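Local coordinates for pyocin sheath PA0622 (Pseudomonas aeruginosa, PDB 6PYT), which probably builds the contractile sheath of an R-type pyocin, a phage-tail-like bacteriocin, whose shortening drives the inner tube into the target cell, at residues S25-C30 with P125-A130; P43-L48 with K118-A123; A135-A140 with V167-N172. All blocks are in the same frame, centred on the assembly; numbering follows the deposited sequence.

Interaction 1. Residues S25-C30 with P125-A130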
loop_
_atom_site.group_PDB
_atom_site.type_symbol
_atom_site.label_atom_id
_atom_site.label_comp_id
_atom_site.label_asym_id
_atom_site.label_seq_id
_atom_site.Cartn_x
_atom_site.Cartn_y
_atom_site.Cartn_z
ATOM N N SER B 25 -31.007 36.699 29.128
ATOM C CA SER B 25 -32.139 37.580 29.354
ATOM C C SER B 25 -32.207 38.010 30.813
ATOM O O SER B 25 -31.808 37.277 31.719
ATOM C CB SER B 25 -33.438 36.887 28.956
ATOM O OG SER B 25 -34.551 37.704 29.246
ATOM N N VAL B 26 -32.712 39.221 31.031
ATOM C CA VAL B 26 -32.879 39.785 32.364
ATOM C C VAL B 26 -34.365 39.877 32.670
ATOM O O VAL B 26 -35.182 40.096 31.771
ATOM C CB VAL B 26 -32.183 41.151 32.490
ATOM C CG1 VAL B 26 -30.707 40.975 32.457
ATOM C CG2 VAL B 26 -32.530 41.986 31.331
ATOM N N ILE B 27 -34.714 39.679 33.939
ATOM C CA ILE B 27 -36.095 39.510 34.379
ATOM C C ILE B 27 -36.350 40.466 35.531
ATOM O O ILE B 27 -35.563 40.540 36.474
ATOM C CB ILE B 27 -36.374 38.054 34.808
ATOM C CG1 ILE B 27 -36.266 37.111 33.614
ATOM C CG2 ILE B 27 -37.733 37.909 35.438
ATOM C CD1 ILE B 27 -36.288 35.669 33.980
ATOM N N GLY B 28 -37.463 41.218 35.452
ATOM C CA GLY B 28 -37.839 42.133 36.499
ATOM C C GLY B 28 -38.884 41.518 37.399
ATOM O O GLY B 28 -39.996 41.223 36.964
ATOM N N LEU B 29 -38.530 41.341 38.666
ATOM C CA LEU B 29 -39.331 40.589 39.613
ATOM C C LEU B 29 -39.732 41.493 40.769
ATOM O O LEU B 29 -38.972 42.371 41.179
ATOM C CB LEU B 29 -38.549 39.371 40.123
ATOM C CG LEU B 29 -39.231 38.189 40.807
ATOM C CD1 LEU B 29 -38.432 36.958 40.522
ATOM C CD2 LEU B 29 -39.321 38.368 42.289
ATOM N N CYS B 30 -40.926 41.258 41.302
ATOM C CA CYS B 30 -41.468 42.109 42.358
ATOM C C CYS B 30 -42.491 41.311 43.147
ATOM O O CYS B 30 -43.530 40.938 42.595
ATOM C CB CYS B 30 -42.101 43.354 41.761
ATOM S SG CYS B 30 -42.774 44.487 42.961
ATOM N N PRO B 125 -34.632 45.289 32.327
ATOM C CA PRO B 125 -35.437 44.053 32.366
ATOM C C PRO B 125 -36.318 43.864 31.140
ATOM O O PRO B 125 -37.213 44.665 30.870
ATOM C CB PRO B 125 -36.281 44.229 33.631
ATOM C CG PRO B 125 -35.536 45.181 34.449
ATOM C CD PRO B 125 -34.903 46.135 33.497
ATOM N N ARG B 126 -36.049 42.790 30.400
ATOM C CA ARG B 126 -36.823 42.413 29.227
ATOM C C ARG B 126 -38.042 41.577 29.572
ATOM O O ARG B 126 -38.874 41.330 28.695
ATOM C CB ARG B 126 -35.955 41.620 28.246
ATOM C CG ARG B 126 -34.697 42.317 27.740
ATOM C CD ARG B 126 -34.972 43.461 26.785
ATOM N NE ARG B 126 -35.148 44.739 27.459
ATOM C CZ ARG B 126 -35.578 45.841 26.858
ATOM N NH1 ARG B 126 -35.874 45.821 25.570
ATOM N NH2 ARG B 126 -35.711 46.963 27.547
ATOM N N LEU B 127 -38.160 41.118 30.811
ATOM C CA LEU B 127 -39.313 40.352 31.258
ATOM C C LEU B 127 -39.754 40.867 32.611
ATOM O O LEU B 127 -38.932 41.031 33.515
ATOM C CB LEU B 127 -38.994 38.862 31.348
ATOM C CG LEU B 127 -38.913 38.134 30.021
ATOM C CD1 LEU B 127 -38.364 36.754 30.223
ATOM C CD2 LEU B 127 -40.301 38.113 29.452
ATOM N N LEU B 128 -41.050 41.102 32.750
ATOM C CA LEU B 128 -41.617 41.678 33.955
ATOM C C LEU B 128 -42.587 40.692 34.570
ATOM O O LEU B 128 -43.500 40.213 33.894
ATOM C CB LEU B 128 -42.329 42.987 33.644
ATOM C CG LEU B 128 -41.363 44.035 33.126
ATOM C CD1 LEU B 128 -42.112 45.252 32.689
ATOM C CD2 LEU B 128 -40.376 44.371 34.205
ATOM N N VAL B 129 -42.402 40.406 35.848
ATOM C CA VAL B 129 -43.203 39.408 36.537
ATOM C C VAL B 129 -43.502 39.915 37.943
ATOM O O VAL B 129 -42.627 40.467 38.615
ATOM C CB VAL B 129 -42.497 38.034 36.519
ATOM C CG1 VAL B 129 -41.104 38.088 37.114
ATOM C CG2 VAL B 129 -43.296 37.015 37.239
ATOM N N ALA B 130 -44.763 39.812 38.352
ATOM C CA ALA B 130 -45.190 40.145 39.708
ATOM C C ALA B 130 -46.035 38.973 40.177
ATOM O O ALA B 130 -47.256 38.959 39.980
ATOM C CB ALA B 130 -45.964 41.459 39.750
#
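A chi1 of -66° sets CG1 of Ile27 beside the backbone N and turns CG2 anti to it, while Val129 (chi1 56°) tucks CG1 between backbone N and carbonyl carbon; Ile27 CG2 and Val129 CG1 thereby meet at 3.8 Å. They lie on one face of a parallel strand pair, where strand 21-33 runs beside strand 127-129 in the central sheet of the sheath protein's main alpha/beta body. Ile27 and Leu127 lean across one another on that same face, CG1 of Ile27 packing 4.0 Å from CB of Leu127. Leu29 comes alongside Val129, both side chains pointing the same way, with CG of Leu29 4.1 Å from CG1 of Val129. Branched aliphatic residues suit these places: they fill the layer between the sheet and helices 64-73 and 201-214, which touch the face carrying Ile27, Leu29, Leu127 and Val129.

Gly28 has no side chain, and its bare backbone lies beside the pyrrolidine of Pro125, whose CB comes 3.7 Å from Gly28 N. Leu128 reaches back to the same place, its CD2 4.1 Å from Gly28 CA. The Gly28 N-H is directed at Leu127 O, although that separation is modelled too short to be taken literally. Before the regular pairing starts, Val26 O faces the amides of both Arg126 and Leu127 through weak, bent bonds, while Val26 CG2 rests 3.7 Å from Pro125 CA. On its other side strand 21-33 bonds to strand 76-86, and Leu128 passes the ladder on to Ile153. A well-formed bond runs from Val129 N to Gly28 O at 2.8 Å, the donor standing almost in line with the carbonyl bond (C=O...N 175°).

Interaction 2. Residues P43-L48 with K118-A123; sequences PNVPVL and KSRFNA
Strand 46-49, the outermost strand at one end of this chain's mixed sheet, is met by the loop that leads into strand 127-129, and the pair that joins them is Leu48 with Phe121. Leu48 extends its side chain with CG opposite its backbone N (chi1 178°) and slides past Phe121 in the contrary direction. Its CB sits over one face of the ring, 3.9 Å from the centroid and 25° off the normal, a CH-pi contact. Farther out, CD1 of Leu48 comes 3.6 Å from CB of Phe121 and also approaches the methyl of Ala123. A flat aromatic is apt here because its face accepts the aliphatic chain while its weakly positive C-H rim can face an oxygen: Pro46 O lies in the ring plane, 3.2 Å from Phe121 CE2. Val47 offers its CA to CZ.

Arg120 bends at chi2 and crosses the Val45 and Pro46 side chains roughly at right angles, NH1 lying 4.1 Å from Val45 CG1. This is van der Waals contact, with no charged partner between the two segments.

On the sheet side, Val47 pairs through its backbone with Ala82 of strand 76-86. Pro46 packs on Val81 and Val83 of that strand and Leu48 on Val79, so the two residues that receive the Phe121 loop also touch the neighbouring strand.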
loop_
_atom_site.group_PDB
_atom_site.type_symbol
_atom_site.label_atom_id
_atom_site.label_comp_id
_atom_site.label_asym_id
_atom_site.label_seq_id
_atom_site.Cartn_x
_atom_site.Cartn_y
_atom_site.Cartn_z
ATOM N N PRO B 43 -36.218 47.195 51.420
ATOM C CA PRO B 43 -37.438 46.869 50.668
ATOM C C PRO B 43 -37.565 47.442 49.262
ATOM O O PRO B 43 -37.609 46.672 48.300
ATOM C CB PRO B 43 -38.549 47.411 51.577
ATOM C CG PRO B 43 -37.989 47.321 52.922
ATOM C CD PRO B 43 -36.538 47.653 52.782
ATOM N N ASN B 44 -37.577 48.757 49.095
ATOM C CA ASN B 44 -37.777 49.297 47.752
ATOM C C ASN B 44 -36.458 49.618 47.058
ATOM O O ASN B 44 -36.275 50.687 46.484
ATOM C CB ASN B 44 -38.676 50.521 47.823
ATOM C CG ASN B 44 -40.082 50.169 48.226
ATOM O OD1 ASN B 44 -40.646 49.188 47.749
ATOM N ND2 ASN B 44 -40.656 50.955 49.124
ATOM N N VAL B 45 -35.527 48.663 47.076
ATOM C CA VAL B 45 -34.242 48.801 46.418
ATOM C C VAL B 45 -34.032 47.568 45.538
ATOM O O VAL B 45 -34.044 46.447 46.055
ATOM C CB VAL B 45 -33.073 48.954 47.401
ATOM C CG1 VAL B 45 -31.755 48.886 46.663
ATOM C CG2 VAL B 45 -33.175 50.265 48.150
ATOM N N PRO B 46 -33.858 47.720 44.235
ATOM C CA PRO B 46 -33.609 46.553 43.389
ATOM C C PRO B 46 -32.215 45.997 43.601
ATOM O O PRO B 46 -31.261 46.732 43.861
ATOM C CB PRO B 46 -33.779 47.105 41.971
ATOM C CG PRO B 46 -33.511 48.550 42.097
ATOM C CD PRO B 46 -33.995 48.954 43.447
ATOM N N VAL B 47 -32.111 44.674 43.514
ATOM C CA VAL B 47 -30.853 43.955 43.669
ATOM C C VAL B 47 -30.705 42.975 42.512
ATOM O O VAL B 47 -31.695 42.417 42.031
ATOM C CB VAL B 47 -30.783 43.232 45.031
ATOM C CG1 VAL B 47 -30.575 44.230 46.148
ATOM C CG2 VAL B 47 -32.072 42.508 45.299
ATOM N N LEU B 48 -29.473 42.789 42.042
ATOM C CA LEU B 48 -29.200 41.868 40.943
ATOM C C LEU B 48 -28.901 40.483 41.490
ATOM O O LEU B 48 -28.073 40.324 42.390
ATOM C CB LEU B 48 -28.044 42.364 40.066
ATOM C CG LEU B 48 -27.583 41.486 38.892
ATOM C CD1 LEU B 48 -27.291 42.299 37.673
ATOM C CD2 LEU B 48 -26.300 40.741 39.237
ATOM N N LYS B 118 -31.397 49.071 34.807
ATOM C CA LYS B 118 -30.224 49.620 34.159
ATOM C C LYS B 118 -29.819 50.876 34.922
ATOM O O LYS B 118 -30.647 51.490 35.599
ATOM C CB LYS B 118 -30.528 49.916 32.693
ATOM C CG LYS B 118 -29.325 50.164 31.813
ATOM C CD LYS B 118 -29.747 50.270 30.363
ATOM C CE LYS B 118 -28.560 50.466 29.448
ATOM N NZ LYS B 118 -28.992 50.581 28.030
ATOM N N SER B 119 -28.517 51.194 34.869
ATOM C CA SER B 119 -27.781 52.258 35.570
ATOM C C SER B 119 -27.566 51.962 37.047
ATOM O O SER B 119 -26.829 52.683 37.724
ATOM C CB SER B 119 -28.430 53.642 35.437
ATOM O OG SER B 119 -29.650 53.706 36.144
ATOM N N ARG B 120 -28.186 50.910 37.560
ATOM C CA ARG B 120 -27.787 50.325 38.826
ATOM C C ARG B 120 -27.025 49.033 38.661
ATOM O O ARG B 120 -26.196 48.711 39.508
ATOM C CB ARG B 120 -29.004 50.047 39.715
ATOM C CG ARG B 120 -29.590 51.230 40.414
ATOM C CD ARG B 120 -28.718 51.573 41.590
ATOM N NE ARG B 120 -29.240 52.717 42.335
ATOM C CZ ARG B 120 -30.134 52.620 43.309
ATOM N NH1 ARG B 120 -30.620 51.433 43.642
ATOM N NH2 ARG B 120 -30.549 53.709 43.935
ATOM N N PHE B 121 -27.331 48.260 37.623
ATOM C CA PHE B 121 -26.731 46.948 37.462
ATOM C C PHE B 121 -26.411 46.577 36.023
ATOM O O PHE B 121 -25.934 45.461 35.802
ATOM C CB PHE B 121 -27.656 45.874 38.042
ATOM C CG PHE B 121 -27.945 46.039 39.494
ATOM C CD1 PHE B 121 -26.979 45.762 40.442
ATOM C CD2 PHE B 121 -29.195 46.450 39.910
ATOM C CE1 PHE B 121 -27.250 45.914 41.782
ATOM C CE2 PHE B 121 -29.471 46.597 41.236
ATOM C CZ PHE B 121 -28.498 46.333 42.178
ATOM N N ASN B 122 -26.644 47.472 35.056
ATOM C CA ASN B 122 -26.535 47.211 33.611
ATOM C C ASN B 122 -27.408 46.023 33.205
ATOM O O ASN B 122 -26.976 45.095 32.519
ATOM C CB ASN B 122 -25.080 47.001 33.174
ATOM C CG ASN B 122 -24.889 47.141 31.679
ATOM O OD1 ASN B 122 -25.792 47.565 30.966
ATOM N ND2 ASN B 122 -23.738 46.710 31.189
ATOM N N ALA B 123 -28.657 46.047 33.659
ATOM C CA ALA B 123 -29.610 44.972 33.380
ATOM C C ALA B 123 -30.987 45.604 33.210
ATOM O O ALA B 123 -31.713 45.788 34.186
ATOM C CB ALA B 123 -29.597 43.935 34.490
#

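Interaction 3. Residues A135-A140 with V167-N172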
loop_
_atom_site.group_PDB
_atom_site.type_symbol
_atom_site.label_atom_id
_atom_site.label_comp_id
_atom_site.label_asym_id
_atom_site.label_seq_id
_atom_site.Cartn_x
_atom_site.Cartn_y
_atom_site.Cartn_z
ATOM N N ALA B 135 -52.749 39.393 39.271
ATOM C CA ALA B 135 -54.159 39.058 39.179
ATOM C C ALA B 135 -55.058 40.245 39.476
ATOM O O ALA B 135 -56.218 40.241 39.059
ATOM C CB ALA B 135 -54.483 37.917 40.136
ATOM N N GLN B 136 -54.570 41.244 40.203
ATOM C CA GLN B 136 -55.338 42.463 40.398
ATOM C C GLN B 136 -55.200 43.356 39.176
ATOM O O GLN B 136 -54.148 43.404 38.540
ATOM C CB GLN B 136 -54.887 43.203 41.655
ATOM C CG GLN B 136 -55.365 42.562 42.946
ATOM C CD GLN B 136 -54.487 41.416 43.406
ATOM O OE1 GLN B 136 -53.344 41.296 42.987
ATOM N NE2 GLN B 136 -55.025 40.565 44.264
ATOM N N GLN B 137 -56.279 44.055 38.847
ATOM C CA GLN B 137 -56.343 44.792 37.595
ATOM C C GLN B 137 -55.547 46.087 37.652
ATOM O O GLN B 137 -55.170 46.615 36.602
ATOM C CB GLN B 137 -57.813 45.046 37.251
ATOM C CG GLN B 137 -58.111 45.407 35.811
ATOM C CD GLN B 137 -58.171 46.890 35.581
ATOM O OE1 GLN B 137 -58.541 47.652 36.473
ATOM N NE2 GLN B 137 -57.820 47.315 34.377
ATOM N N ALA B 138 -55.258 46.591 38.855
ATOM C CA ALA B 138 -54.461 47.804 39.000
ATOM C C ALA B 138 -52.978 47.527 38.825
ATOM O O ALA B 138 -52.264 48.331 38.218
ATOM C CB ALA B 138 -54.713 48.438 40.363
ATOM N N VAL B 139 -52.496 46.409 39.372
ATOM C CA VAL B 139 -51.096 46.031 39.212
ATOM C C VAL B 139 -50.811 45.673 37.764
ATOM O O VAL B 139 -49.804 46.100 37.189
ATOM C CB VAL B 139 -50.755 44.871 40.160
ATOM C CG1 VAL B 139 -49.352 44.345 39.907
ATOM C CG2 VAL B 139 -50.892 45.314 41.591
ATOM N N ALA B 140 -51.725 44.944 37.132
ATOM C CA ALA B 140 -51.556 44.529 35.749
ATOM C C ALA B 140 -51.684 45.676 34.754
ATOM O O ALA B 140 -51.366 45.485 33.579
ATOM C CB ALA B 140 -52.564 43.435 35.430
ATOM N N VAL B 167 -61.224 34.506 31.357
ATOM C CA VAL B 167 -61.616 35.157 30.112
ATOM C C VAL B 167 -62.079 36.580 30.377
ATOM O O VAL B 167 -61.677 37.519 29.680
ATOM C CB VAL B 167 -62.700 34.326 29.403
ATOM C CG1 VAL B 167 -63.251 35.062 28.209
ATOM C CG2 VAL B 167 -62.139 32.999 28.967
ATOM N N ALA B 168 -62.909 36.769 31.406
ATOM C CA ALA B 168 -63.412 38.096 31.733
ATOM C C ALA B 168 -62.329 39.006 32.286
ATOM O O ALA B 168 -62.460 40.229 32.187
ATOM C CB ALA B 168 -64.561 37.989 32.729
ATOM N N TYR B 169 -61.269 38.440 32.861
ATOM C CA TYR B 169 -60.119 39.232 33.273
ATOM C C TYR B 169 -59.193 39.543 32.110
ATOM O O TYR B 169 -58.483 40.551 32.149
ATOM C CB TYR B 169 -59.360 38.500 34.379
ATOM C CG TYR B 169 -58.163 39.233 34.917
ATOM C CD1 TYR B 169 -58.314 40.399 35.642
ATOM C CD2 TYR B 169 -56.886 38.732 34.741
ATOM C CE1 TYR B 169 -57.226 41.068 36.139
ATOM C CE2 TYR B 169 -55.790 39.392 35.242
ATOM C CZ TYR B 169 -55.969 40.558 35.940
ATOM O OH TYR B 169 -54.884 41.223 36.446
ATOM N N ALA B 170 -59.199 38.717 31.068
ATOM C CA ALA B 170 -58.393 38.982 29.888
ATOM C C ALA B 170 -59.039 39.976 28.942
ATOM O O ALA B 170 -58.362 40.469 28.038
ATOM C CB ALA B 170 -58.108 37.685 29.140
ATOM N N LYS B 171 -60.326 40.269 29.111
ATOM C CA LYS B 171 -60.972 41.298 28.309
ATOM C C LYS B 171 -60.713 42.694 28.843
ATOM O O LYS B 171 -61.088 43.671 28.189
ATOM C CB LYS B 171 -62.477 41.054 28.237
ATOM C CG LYS B 171 -62.860 39.829 27.447
ATOM C CD LYS B 171 -64.363 39.746 27.273
ATOM C CE LYS B 171 -65.042 39.334 28.568
ATOM N NZ LYS B 171 -66.501 39.116 28.389
ATOM N N ASN B 172 -60.084 42.814 30.007
ATOM C CA ASN B 172 -59.695 44.115 30.525
ATOM C C ASN B 172 -58.446 44.665 29.861
ATOM O O ASN B 172 -58.050 45.792 30.171
ATOM C CB ASN B 172 -59.463 44.041 32.033
ATOM C CG ASN B 172 -60.721 43.739 32.794
ATOM O OD1 ASN B 172 -60.827 42.715 33.464
ATOM N ND2 ASN B 172 -61.698 44.629 32.687
#
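Tyr169, in the region of helix 163-170, reaches the chain leading to helix 139-150, its ring passing beside Ala135, Gln137 and Ala140. At CB the side chain leaves the backbone with CG opposite the backbone N (chi1 -179°), an extended setting that carries the ring across to the other segment. Along the ring, CD1 is 4.0 Å from Ala135 O. One bond on, CE1 comes 3.2 Å from that oxygen and 4.2 Å from CB of Gln137, whose CA lies near the plane at the ring's edge. CZ has Ala135 O at 3.1 Å. The tip, OH, has Ala140 CB 3.4 Å away; a small methyl fits beside the end of the ring. Ala135 O and Gln136 O each lie 3.1 Å from Tyr169 OH, near it but not counted as hydrogen-bonded to it. Gln136 O instead accepts the Ala140 amide (N to O 3.2 Å).

Away from the ring, CG of Gln137 touches CB of Asn172 at 4.2 Å, a contact of the aliphatic parts of two polar, surface-facing residues. The Tyr169 side chain also touches Met180 of strand 178-181.

The hydroxyl's hydrogen bond goes to Ser134 O, so a phenol tip donates to a backbone carbonyl just ahead of the segment. Because Ala135 O and Gln136 O also lie near, the surroundings are rich in acceptors and would be expected to favour the neutral, protonated phenol.

Overall arrangement
Interaction 1 occupies the middle of the sheet, about 7 Å from the centre of the chain; the other two lie farther out, each about 18 Å from that centre. Interaction 2 is nested in the chain loop closed by interaction 1, their centres about 11 Å apart, and they touch where Val26 CG1 packs on Ala123 CB at 3.8 Å. Interaction 3 follows in series, about 19 Å from interaction 1 and about 28 Å from interaction 2 between centres. Strand 127-129 continues through a short loop into the third contact. Interactions 1 and 2 thus lie on the same mixed sheet, while interaction 3 joins the regions of helices 139-150 and 163-170.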